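Local coordinates for uncharacterized protein (Thermomonospora curvata, PDB 4MVE) that is of unknown function but belongs to the GXWXG family and carries a DUF4334 region, folded together around one curled antiparallel beta-sheet, at residues H74-L79 with I87-K92; Y65-I70 with I118-R123; E27-L32 with I142-L147. All blocks are in the same frame, centred on the assembly; numbering follows the deposited sequence.

Contact 1: H74-L79 with I87-K92; sequences HVEPLL and IYSYEK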
loop_
_atom_site.group_PDB
_atom_site.type_symbol
_atom_site.label_atom_id
_atom_site.label_comp_id
_atom_site.label_asym_id
_atom_site.label_seq_id
_atom_site.Cartn_x
_atom_site.Cartn_y
_atom_site.Cartn_z
ATOM N N HIS A 74 3.892 -13.568 7.440
ATOM C CA HIS A 74 2.991 -12.991 8.439
ATOM C C HIS A 74 2.958 -11.465 8.369
ATOM O O HIS A 74 3.872 -10.786 8.826
ATOM C CB HIS A 74 3.388 -13.482 9.844
ATOM C CG HIS A 74 3.355 -14.979 9.995
ATOM N ND1 HIS A 74 4.527 -15.732 10.033
ATOM C CD2 HIS A 74 2.300 -15.818 10.128
ATOM C CE1 HIS A 74 4.146 -16.983 10.227
ATOM N NE2 HIS A 74 2.818 -17.089 10.269
ATOM N N VAL A 75 1.870 -10.939 7.790
ATOM C CA VAL A 75 1.595 -9.520 7.587
ATOM C C VAL A 75 0.245 -9.126 8.218
ATOM O O VAL A 75 -0.764 -9.811 8.008
ATOM C CB VAL A 75 1.589 -9.211 6.058
ATOM C CG1 VAL A 75 1.302 -7.732 5.770
ATOM C CG2 VAL A 75 2.912 -9.629 5.401
ATOM N N GLU A 76 0.210 -7.984 8.906
ATOM C CA GLU A 76 -1.037 -7.409 9.404
ATOM C C GLU A 76 -1.427 -6.342 8.391
ATOM O O GLU A 76 -0.776 -5.308 8.321
ATOM C CB GLU A 76 -0.916 -6.882 10.844
ATOM C CG GLU A 76 -0.464 -7.973 11.818
ATOM C CD GLU A 76 -0.001 -7.460 13.168
ATOM O OE1 GLU A 76 0.481 -6.306 13.224
ATOM O OE2 GLU A 76 -0.077 -8.219 14.160
ATOM N N PRO A 77 -2.420 -6.609 7.513
ATOM C CA PRO A 77 -2.726 -5.634 6.453
ATOM C C PRO A 77 -3.518 -4.411 6.888
ATOM O O PRO A 77 -3.492 -3.392 6.184
ATOM C CB PRO A 77 -3.539 -6.452 5.446
ATOM C CG PRO A 77 -4.182 -7.526 6.258
ATOM C CD PRO A 77 -3.267 -7.821 7.416
ATOM N N LEU A 78 -4.257 -4.506 7.994
ATOM C CA LEU A 78 -5.155 -3.410 8.397
ATOM C C LEU A 78 -4.991 -2.968 9.814
ATOM O O LEU A 78 -5.856 -3.230 10.658
ATOM C CB LEU A 78 -6.629 -3.810 8.167
ATOM C CG LEU A 78 -6.985 -4.226 6.728
ATOM C CD1 LEU A 78 -8.320 -4.919 6.706
ATOM C CD2 LEU A 78 -7.018 -2.988 5.790
ATOM N N LEU A 79 -3.908 -2.220 10.068
ATOM C CA LEU A 79 -3.695 -1.580 11.359
ATOM C C LEU A 79 -4.602 -0.400 11.380
ATOM O O LEU A 79 -4.704 0.284 10.361
ATOM C CB LEU A 79 -2.227 -1.163 11.571
ATOM C CG LEU A 79 -1.158 -2.279 11.560
ATOM C CD1 LEU A 79 0.253 -1.658 11.794
ATOM C CD2 LEU A 79 -1.474 -3.392 12.625
ATOM N N ILE A 87 -2.808 1.778 18.404
ATOM C CA ILE A 87 -2.925 1.148 17.098
ATOM C C ILE A 87 -3.097 -0.374 17.275
ATOM O O ILE A 87 -2.333 -1.000 18.013
ATOM C CB ILE A 87 -1.747 1.559 16.173
ATOM C CG1 ILE A 87 -1.929 3.054 15.763
ATOM C CG2 ILE A 87 -1.686 0.649 14.933
ATOM C CD1 ILE A 87 -0.689 3.803 15.358
ATOM N N TYR A 88 -4.135 -0.946 16.611
ATOM C CA TYR A 88 -4.459 -2.366 16.699
ATOM C C TYR A 88 -4.643 -2.969 15.313
ATOM O O TYR A 88 -5.003 -2.292 14.331
ATOM C CB TYR A 88 -5.720 -2.595 17.573
ATOM C CG TYR A 88 -7.012 -2.273 16.858
ATOM C CD1 TYR A 88 -7.427 -0.956 16.686
ATOM C CD2 TYR A 88 -7.784 -3.283 16.281
ATOM C CE1 TYR A 88 -8.593 -0.651 15.995
ATOM C CE2 TYR A 88 -8.935 -2.988 15.560
ATOM C CZ TYR A 88 -9.338 -1.671 15.421
ATOM O OH TYR A 88 -10.491 -1.371 14.749
ATOM N N SER A 89 -4.417 -4.260 15.256
ATOM C CA SER A 89 -4.548 -5.019 14.039
ATOM C C SER A 89 -5.976 -5.535 13.859
ATOM O O SER A 89 -6.421 -6.387 14.633
ATOM C CB SER A 89 -3.567 -6.183 14.056
ATOM O OG SER A 89 -3.799 -6.957 12.903
ATOM N N TYR A 90 -6.700 -4.998 12.846
ATOM C CA TYR A 90 -8.056 -5.440 12.484
ATOM C C TYR A 90 -7.920 -6.747 11.717
ATOM O O TYR A 90 -7.219 -6.784 10.702
ATOM C CB TYR A 90 -8.796 -4.375 11.664
ATOM C CG TYR A 90 -10.248 -4.725 11.421
ATOM C CD1 TYR A 90 -11.124 -4.938 12.485
ATOM C CD2 TYR A 90 -10.753 -4.828 10.129
ATOM C CE1 TYR A 90 -12.447 -5.328 12.264
ATOM C CE2 TYR A 90 -12.087 -5.178 9.897
ATOM C CZ TYR A 90 -12.929 -5.425 10.966
ATOM O OH TYR A 90 -14.239 -5.743 10.726
ATOM N N GLU A 91 -8.495 -7.841 12.236
ATOM C CA GLU A 91 -8.234 -9.146 11.606
ATOM C C GLU A 91 -9.462 -9.840 11.024
ATOM O O GLU A 91 -9.333 -10.986 10.579
ATOM C CB GLU A 91 -7.538 -10.087 12.617
ATOM C CG GLU A 91 -6.290 -9.441 13.198
ATOM C CD GLU A 91 -5.257 -10.298 13.897
ATOM O OE1 GLU A 91 -5.649 -11.266 14.588
ATOM O OE2 GLU A 91 -4.056 -9.935 13.825
ATOM N N LYS A 92 -10.598 -9.133 10.925
ATOM C CA LYS A 92 -11.838 -9.739 10.451
ATOM C C LYS A 92 -11.797 -10.055 8.934
ATOM O O LYS A 92 -12.536 -10.938 8.491
ATOM C CB LYS A 92 -13.054 -8.853 10.831
ATOM C CG LYS A 92 -14.385 -9.166 10.136
ATOM C CD LYS A 92 -15.114 -10.343 10.777
ATOM C CE LYS A 92 -15.886 -11.171 9.784
ATOM N NZ LYS A 92 -16.808 -12.104 10.484
HETATM O O HOH W 1 -4.390 -6.308 10.247
#
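The Tyr90 ring meets Leu78 at its edge, where Leu78 CD1 lies near the ring plane, while one ring face is covered from within its own segment by Lys92 N, held over the centre. With CG anti to the backbone N (chi1 -173°), the ring swings off from the backbone, and Tyr90 CB is the side-chain atom that comes nearest, 3.3 Å from Leu78 O. The main chains are joined by Tyr90 N to Leu78 O, 2.9 Å. The next pair, Leu79 and Ser89, is antiparallel and non-hydrogen-bonded, its CA atoms 4.4 Å apart; beside it a CA-H...O contact brings Leu79 CA to 3.3 Å from Tyr88 O. Leu79 uses both ends of its side chain: CD2 lies 3.8 Å from Ser89 CB, and CB touches Ile87 CG2. Farther along, Glu76 CB comes to 3.5 Å from Ser89 OG, with the extended glutamate chain running past the serine. Glu76 OE1 forms a salt bridge with Arg68 of strand 64-71; Glu76 OE2 lies 4.3 Å from Glu91 OE2. A water takes the hydrogen of Leu78 N at 2.9 Å, gives one to Tyr90 O and bonds to Ser89 OG, so three polar groups are joined where the strands diverge. This is the beta hairpin of strands 74-81 and 87-89, splayed at its open end: beyond the Leu79-Ser89 pair a water joins the two chains. The two carboxylates would tend to repel each other, and Arg68 is likely to offset part of that charge.

Contact 2: Y65-I70 with I118-R123; sequences YGKRFI and IIDHFR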
loop_
_atom_site.group_PDB
_atom_site.type_symbol
_atom_site.label_atom_id
_atom_site.label_comp_id
_atom_site.label_asym_id
_atom_site.label_seq_id
_atom_site.Cartn_x
_atom_site.Cartn_y
_atom_site.Cartn_z
ATOM N N TYR A 65 -4.786 2.910 9.791
ATOM C CA TYR A 65 -3.490 3.522 10.069
ATOM C C TYR A 65 -2.447 3.102 9.016
ATOM O O TYR A 65 -1.795 3.952 8.416
ATOM C CB TYR A 65 -2.990 3.153 11.476
ATOM C CG TYR A 65 -1.565 3.611 11.699
ATOM C CD1 TYR A 65 -1.263 4.962 11.846
ATOM C CD2 TYR A 65 -0.509 2.700 11.695
ATOM C CE1 TYR A 65 0.054 5.399 11.960
ATOM C CE2 TYR A 65 0.811 3.124 11.824
ATOM C CZ TYR A 65 1.090 4.479 11.952
ATOM O OH TYR A 65 2.383 4.917 12.123
ATOM N N GLY A 66 -2.276 1.797 8.845
ATOM C CA GLY A 66 -1.293 1.257 7.922
ATOM C C GLY A 66 -1.174 -0.251 7.942
ATOM O O GLY A 66 -2.187 -0.974 7.918
ATOM N N LYS A 67 0.081 -0.732 7.946
ATOM C CA LYS A 67 0.396 -2.187 7.845
ATOM C C LYS A 67 1.635 -2.559 8.616
ATOM O O LYS A 67 2.507 -1.699 8.826
ATOM C CB LYS A 67 0.612 -2.598 6.366
ATOM C CG LYS A 67 -0.500 -2.206 5.397
ATOM C CD LYS A 67 -0.195 -2.642 3.952
ATOM C CE LYS A 67 -1.304 -2.281 3.011
ATOM N NZ LYS A 67 -2.515 -3.097 3.284
ATOM N N ARG A 68 1.706 -3.834 9.065
ATOM C CA ARG A 68 2.888 -4.386 9.754
ATOM C C ARG A 68 3.333 -5.655 9.023
ATOM O O ARG A 68 2.545 -6.591 8.905
ATOM C CB ARG A 68 2.650 -4.687 11.245
ATOM C CG ARG A 68 3.987 -5.081 11.971
ATOM C CD ARG A 68 4.000 -4.907 13.493
ATOM N NE ARG A 68 3.116 -5.863 14.170
ATOM C CZ ARG A 68 3.520 -6.841 14.982
ATOM N NH1 ARG A 68 2.636 -7.665 15.526
ATOM N NH2 ARG A 68 4.813 -7.025 15.225
ATOM N N PHE A 69 4.555 -5.653 8.452
ATOM C CA PHE A 69 5.096 -6.836 7.778
ATOM C C PHE A 69 6.037 -7.553 8.789
ATOM O O PHE A 69 7.138 -7.050 9.030
ATOM C CB PHE A 69 5.809 -6.429 6.465
ATOM C CG PHE A 69 4.943 -5.594 5.535
ATOM C CD1 PHE A 69 4.244 -6.190 4.477
ATOM C CD2 PHE A 69 4.838 -4.210 5.703
ATOM C CE1 PHE A 69 3.425 -5.422 3.639
ATOM C CE2 PHE A 69 4.020 -3.447 4.866
ATOM C CZ PHE A 69 3.308 -4.059 3.851
ATOM N N ILE A 70 5.588 -8.656 9.439
ATOM C CA ILE A 70 6.435 -9.345 10.454
ATOM C C ILE A 70 7.548 -10.102 9.740
ATOM O O ILE A 70 8.723 -9.898 10.028
ATOM C CB ILE A 70 5.715 -10.297 11.484
ATOM C CG1 ILE A 70 4.237 -9.938 11.888
ATOM C CG2 ILE A 70 6.592 -10.700 12.657
ATOM C CD1 ILE A 70 3.954 -8.684 12.404
ATOM N N ILE A 118 -7.120 -10.061 -3.162
ATOM C CA ILE A 118 -6.484 -8.742 -3.249
ATOM C C ILE A 118 -4.978 -8.870 -3.160
ATOM O O ILE A 118 -4.458 -9.484 -2.214
ATOM C CB ILE A 118 -7.011 -7.799 -2.111
ATOM C CG1 ILE A 118 -8.554 -7.644 -2.142
ATOM C CG2 ILE A 118 -6.334 -6.425 -2.176
ATOM C CD1 ILE A 118 -9.213 -7.155 -0.838
ATOM N N ILE A 119 -4.273 -8.264 -4.132
ATOM C CA ILE A 119 -2.809 -8.221 -4.112
ATOM C C ILE A 119 -2.367 -6.762 -4.186
ATOM O O ILE A 119 -2.856 -6.059 -5.062
ATOM C CB ILE A 119 -2.197 -9.036 -5.281
ATOM C CG1 ILE A 119 -2.554 -10.520 -5.189
ATOM C CG2 ILE A 119 -0.655 -8.839 -5.356
ATOM C CD1 ILE A 119 -2.383 -11.217 -6.582
ATOM N N ASP A 120 -1.421 -6.321 -3.324
ATOM C CA ASP A 120 -0.844 -4.963 -3.356
ATOM C C ASP A 120 0.591 -5.050 -3.852
ATOM O O ASP A 120 1.451 -5.570 -3.130
ATOM C CB ASP A 120 -0.888 -4.267 -1.987
ATOM C CG ASP A 120 -2.250 -4.232 -1.309
ATOM O OD1 ASP A 120 -3.273 -4.082 -2.021
ATOM O OD2 ASP A 120 -2.288 -4.280 -0.069
ATOM N N HIS A 121 0.843 -4.549 -5.073
ATOM C CA HIS A 121 2.158 -4.555 -5.761
ATOM C C HIS A 121 2.939 -3.321 -5.347
ATOM O O HIS A 121 2.455 -2.205 -5.534
ATOM C CB HIS A 121 1.968 -4.600 -7.280
ATOM C CG HIS A 121 1.123 -5.743 -7.743
ATOM N ND1 HIS A 121 1.697 -6.930 -8.233
ATOM C CD2 HIS A 121 -0.229 -5.846 -7.820
ATOM C CE1 HIS A 121 0.681 -7.690 -8.591
ATOM N NE2 HIS A 121 -0.499 -7.070 -8.387
ATOM N N PHE A 122 4.092 -3.511 -4.691
ATOM C CA PHE A 122 4.874 -2.389 -4.157
ATOM C C PHE A 122 6.024 -1.960 -5.059
ATOM O O PHE A 122 6.767 -2.797 -5.572
ATOM C CB PHE A 122 5.430 -2.751 -2.779
ATOM C CG PHE A 122 4.366 -3.063 -1.771
ATOM C CD1 PHE A 122 3.409 -2.111 -1.428
ATOM C CD2 PHE A 122 4.288 -4.322 -1.183
ATOM C CE1 PHE A 122 2.403 -2.413 -0.508
ATOM C CE2 PHE A 122 3.275 -4.624 -0.288
ATOM C CZ PHE A 122 2.350 -3.661 0.064
ATOM N N ARG A 123 6.206 -0.648 -5.206
ATOM C CA ARG A 123 7.358 -0.102 -5.927
ATOM C C ARG A 123 8.007 0.940 -5.037
ATOM O O ARG A 123 7.315 1.618 -4.304
ATOM C CB ARG A 123 6.960 0.503 -7.290
ATOM C CG ARG A 123 6.296 -0.440 -8.268
ATOM C CD ARG A 123 7.205 -1.281 -9.142
ATOM N NE ARG A 123 6.377 -2.162 -9.979
ATOM C CZ ARG A 123 5.949 -1.857 -11.202
ATOM N NH1 ARG A 123 6.320 -0.719 -11.780
ATOM N NH2 ARG A 123 5.165 -2.697 -11.865
HETATM O O HOH W 2 -4.550 -3.197 1.378
#
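Phe69 and Phe122 reach toward each other from opposite directions, their CZ atoms meeting at 3.9 Å with Phe69 CE1 and Phe122 CE2 close beside them. The ring planes stand at 88° and the centroids lie 5.8 Å apart, an oblique pair, neither a stack nor edge-to-face. Alongside, Lys67 crosses to Asp120: the lysine chain runs straight until its last bond turns (chi4 -69°), bringing Lys67 NZ to 3.6 Å from Asp120 OD2 in a long salt bridge. Water 2 spans the same gap, accepting from Lys67 NZ at 2.8 Å and donating to Asp120 OD2 at 2.9 Å. Lys67 NZ also donates to Pro77 O, its strongest polar partner, which holds the ammonium in place. On the Phe122 side, Asp120 O lies 3.5 Å above the ring plane, offset toward the rim. Outward, Phe145 touches Lys67, Asp120 and Phe122, Met40 touches both phenylalanines, and the Trp44 ring meets Phe69. Just before Lys67, Tyr65 and Gly66 both face Leu79 in a classic beta bulge. The inner faces of strands 64-71 and 118-124 thus meet across the curled sheet without backbone pairing. Next to the apolar ring pair, the two buried charges probably balance each other, partly through the water.

Contact 3: E27-L32 with I142-L147; sequences ELYDRL and ILYFHL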
loop_
_atom_site.group_PDB
_atom_site.type_symbol
_atom_site.label_atom_id
_atom_site.label_comp_id
_atom_site.label_asym_id
_atom_site.label_seq_id
_atom_site.Cartn_x
_atom_site.Cartn_y
_atom_site.Cartn_z
ATOM N N GLU A 27 1.019 6.608 -14.236
ATOM C CA GLU A 27 2.132 7.036 -15.105
ATOM C C GLU A 27 3.424 7.093 -14.291
ATOM O O GLU A 27 4.467 6.613 -14.730
ATOM C CB GLU A 27 1.872 8.419 -15.759
ATOM C CG GLU A 27 0.814 8.447 -16.847
ATOM C CD GLU A 27 0.100 9.776 -17.062
ATOM O OE1 GLU A 27 0.525 10.802 -16.481
ATOM O OE2 GLU A 27 -0.903 9.784 -17.815
ATOM N N LEU A 28 3.333 7.628 -13.085
ATOM C CA LEU A 28 4.500 7.758 -12.229
ATOM C C LEU A 28 4.934 6.388 -11.653
ATOM O O LEU A 28 6.129 6.077 -11.652
ATOM C CB LEU A 28 4.236 8.796 -11.121
ATOM C CG LEU A 28 4.122 10.276 -11.620
ATOM C CD1 LEU A 28 3.491 11.181 -10.553
ATOM C CD2 LEU A 28 5.485 10.848 -12.001
ATOM N N TYR A 29 3.967 5.548 -11.255
ATOM C CA TYR A 29 4.220 4.217 -10.736
ATOM C C TYR A 29 4.983 3.336 -11.732
ATOM O O TYR A 29 5.945 2.662 -11.337
ATOM C CB TYR A 29 2.887 3.575 -10.366
ATOM C CG TYR A 29 2.984 2.177 -9.786
ATOM C CD1 TYR A 29 2.884 1.056 -10.601
ATOM C CD2 TYR A 29 3.071 1.978 -8.408
ATOM C CE1 TYR A 29 2.936 -0.235 -10.066
ATOM C CE2 TYR A 29 3.061 0.697 -7.859
ATOM C CZ TYR A 29 3.031 -0.405 -8.697
ATOM O OH TYR A 29 3.038 -1.661 -8.157
ATOM N N ASP A 30 4.566 3.336 -13.008
ATOM C CA ASP A 30 5.181 2.511 -14.058
ATOM C C ASP A 30 6.678 2.822 -14.277
ATOM O O ASP A 30 7.370 2.002 -14.851
ATOM C CB ASP A 30 4.414 2.640 -15.380
ATOM C CG ASP A 30 3.035 1.977 -15.366
ATOM O OD1 ASP A 30 2.775 1.143 -14.454
ATOM O OD2 ASP A 30 2.229 2.265 -16.278
ATOM N N ARG A 31 7.174 3.962 -13.772
ATOM C CA ARG A 31 8.571 4.378 -13.902
ATOM C C ARG A 31 9.371 4.021 -12.632
ATOM O O ARG A 31 10.584 4.228 -12.590
ATOM C CB ARG A 31 8.636 5.889 -14.200
ATOM C CG ARG A 31 8.336 6.188 -15.669
ATOM C CD ARG A 31 7.710 7.543 -15.927
ATOM N NE ARG A 31 8.598 8.643 -15.563
ATOM C CZ ARG A 31 8.184 9.878 -15.309
ATOM N NH1 ARG A 31 9.055 10.817 -14.960
ATOM N NH2 ARG A 31 6.892 10.185 -15.394
ATOM N N LEU A 32 8.705 3.436 -11.630
ATOM C CA LEU A 32 9.348 3.076 -10.375
ATOM C C LEU A 32 10.002 1.717 -10.411
ATOM O O LEU A 32 9.618 0.821 -11.171
ATOM C CB LEU A 32 8.371 3.143 -9.187
ATOM C CG LEU A 32 7.695 4.507 -8.896
ATOM C CD1 LEU A 32 6.718 4.363 -7.755
ATOM C CD2 LEU A 32 8.728 5.625 -8.590
ATOM N N ILE A 142 -6.776 -0.836 -11.416
ATOM C CA ILE A 142 -5.815 -0.905 -10.320
ATOM C C ILE A 142 -5.970 0.396 -9.491
ATOM O O ILE A 142 -6.048 1.451 -10.092
ATOM C CB ILE A 142 -4.368 -1.034 -10.908
ATOM C CG1 ILE A 142 -4.159 -2.345 -11.751
ATOM C CG2 ILE A 142 -3.270 -0.789 -9.836
ATOM C CD1 ILE A 142 -4.359 -3.697 -11.064
ATOM N N LEU A 143 -6.010 0.335 -8.150
ATOM C CA LEU A 143 -6.111 1.557 -7.342
ATOM C C LEU A 143 -4.796 1.735 -6.514
ATOM O O LEU A 143 -4.124 0.767 -6.171
ATOM C CB LEU A 143 -7.399 1.566 -6.480
ATOM C CG LEU A 143 -8.736 1.387 -7.291
ATOM C CD1 LEU A 143 -9.916 1.059 -6.379
ATOM C CD2 LEU A 143 -9.071 2.622 -8.162
ATOM N N TYR A 144 -4.423 2.970 -6.238
ATOM C CA TYR A 144 -3.142 3.242 -5.620
ATOM C C TYR A 144 -3.240 3.790 -4.220
ATOM O O TYR A 144 -4.116 4.589 -3.924
ATOM C CB TYR A 144 -2.337 4.228 -6.510
ATOM C CG TYR A 144 -2.074 3.652 -7.883
ATOM C CD1 TYR A 144 -0.991 2.809 -8.111
ATOM C CD2 TYR A 144 -2.938 3.904 -8.942
ATOM C CE1 TYR A 144 -0.771 2.240 -9.365
ATOM C CE2 TYR A 144 -2.756 3.303 -10.183
ATOM C CZ TYR A 144 -1.668 2.476 -10.393
ATOM O OH TYR A 144 -1.504 1.875 -11.620
ATOM N N PHE A 145 -2.281 3.408 -3.382
ATOM C CA PHE A 145 -2.159 3.928 -2.029
ATOM C C PHE A 145 -0.663 4.117 -1.710
ATOM O O PHE A 145 0.188 3.715 -2.506
ATOM C CB PHE A 145 -2.893 3.014 -1.009
ATOM C CG PHE A 145 -2.273 1.647 -0.847
ATOM C CD1 PHE A 145 -2.671 0.579 -1.663
ATOM C CD2 PHE A 145 -1.287 1.419 0.117
ATOM C CE1 PHE A 145 -2.089 -0.688 -1.526
ATOM C CE2 PHE A 145 -0.689 0.163 0.246
ATOM C CZ PHE A 145 -1.104 -0.890 -0.566
ATOM N N HIS A 146 -0.329 4.709 -0.553
ATOM C CA HIS A 146 1.096 4.876 -0.264
ATOM C C HIS A 146 1.417 4.420 1.144
ATOM O O HIS A 146 0.513 4.291 1.947
ATOM C CB HIS A 146 1.577 6.322 -0.524
ATOM C CG HIS A 146 0.725 7.411 0.063
ATOM N ND1 HIS A 146 0.803 7.749 1.406
ATOM C CD2 HIS A 146 -0.188 8.212 -0.531
ATOM C CE1 HIS A 146 -0.049 8.744 1.576
ATOM N NE2 HIS A 146 -0.655 9.064 0.439
ATOM N N LEU A 147 2.695 4.073 1.403
ATOM C CA LEU A 147 3.197 3.667 2.709
ATOM C C LEU A 147 4.484 4.396 3.007
ATOM O O LEU A 147 5.356 4.483 2.141
ATOM C CB LEU A 147 3.421 2.137 2.820
ATOM C CG LEU A 147 2.225 1.191 2.576
ATOM C CD1 LEU A 147 2.709 -0.263 2.414
ATOM C CD2 LEU A 147 1.114 1.355 3.656
#
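The end of helix 22-29 runs into a type I turn, Tyr29 to Leu32, closed by Leu32 N to Tyr29 O at 2.9 Å, and faces strand 143-149 with 9.0 Å between the CA atoms of Tyr29 and Tyr144. The whole contact across this gap is one pair of tyrosines. Tyr144 brings CE1 over one face of the Tyr29 ring, 3.8 Å above its plane and offset toward the rim on the CG side; the same atom lies 4.0 Å from Tyr29 CB. The planes are inclined at 56° and the centroids are 5.3 Å apart, so the pair is oblique. Tyr29 CG is anti to the backbone N (chi1 -179°), which carries the ring out from the helix toward Tyr144 and strand 118-124. At the edge of this ring and in its plane sits Asp30 OD1. The two hydroxyls lead different ways: Tyr29 OH gives its proton to His121 O, whereas Tyr144 OH is hydrogen-bonded to Glu26 and Arg104. A leucine in place of Tyr29 would probably leave His121 O without this donor and Tyr144 CE1 without the ring face beneath it, opening a gap between the helix end and the sheet. The contact joins the N-terminal helical part of the chain to a strand near its C-terminus, 110 residues apart. Its chemistry is that of a buried, oblique pair of rings whose hydroxyls are both hydrogen-bonded: those bonds hold the far ends of the rings in place, while packing on the faces, Tyr144 CE1 on one side and Arg123 on the other, limits the turning of Tyr29. Arg104, which also forms a salt bridge with Asp30 OD1, is likely to balance the negative charge on this side.

Contacts 2 and 3 are fully buried, whereas contact 1 is partly exposed and lies toward the rim of the molecule, on the opposite side of its centre from contact 3. All three reach the same curled sheet. Contacts 1 and 2 use adjacent strands, 74-81 and 64-71, joined by the Glu76–Arg68 salt bridge and by packing of Val75 on Phe69. Contacts 2 and 3 meet where Tyr29 reaches strand 118-124. Backbone hydrogen bonding between segments appears in contact 1 alone; contact 2 relies on side chains crossing the sheet's interior, contact 3 on rings between helix and sheet.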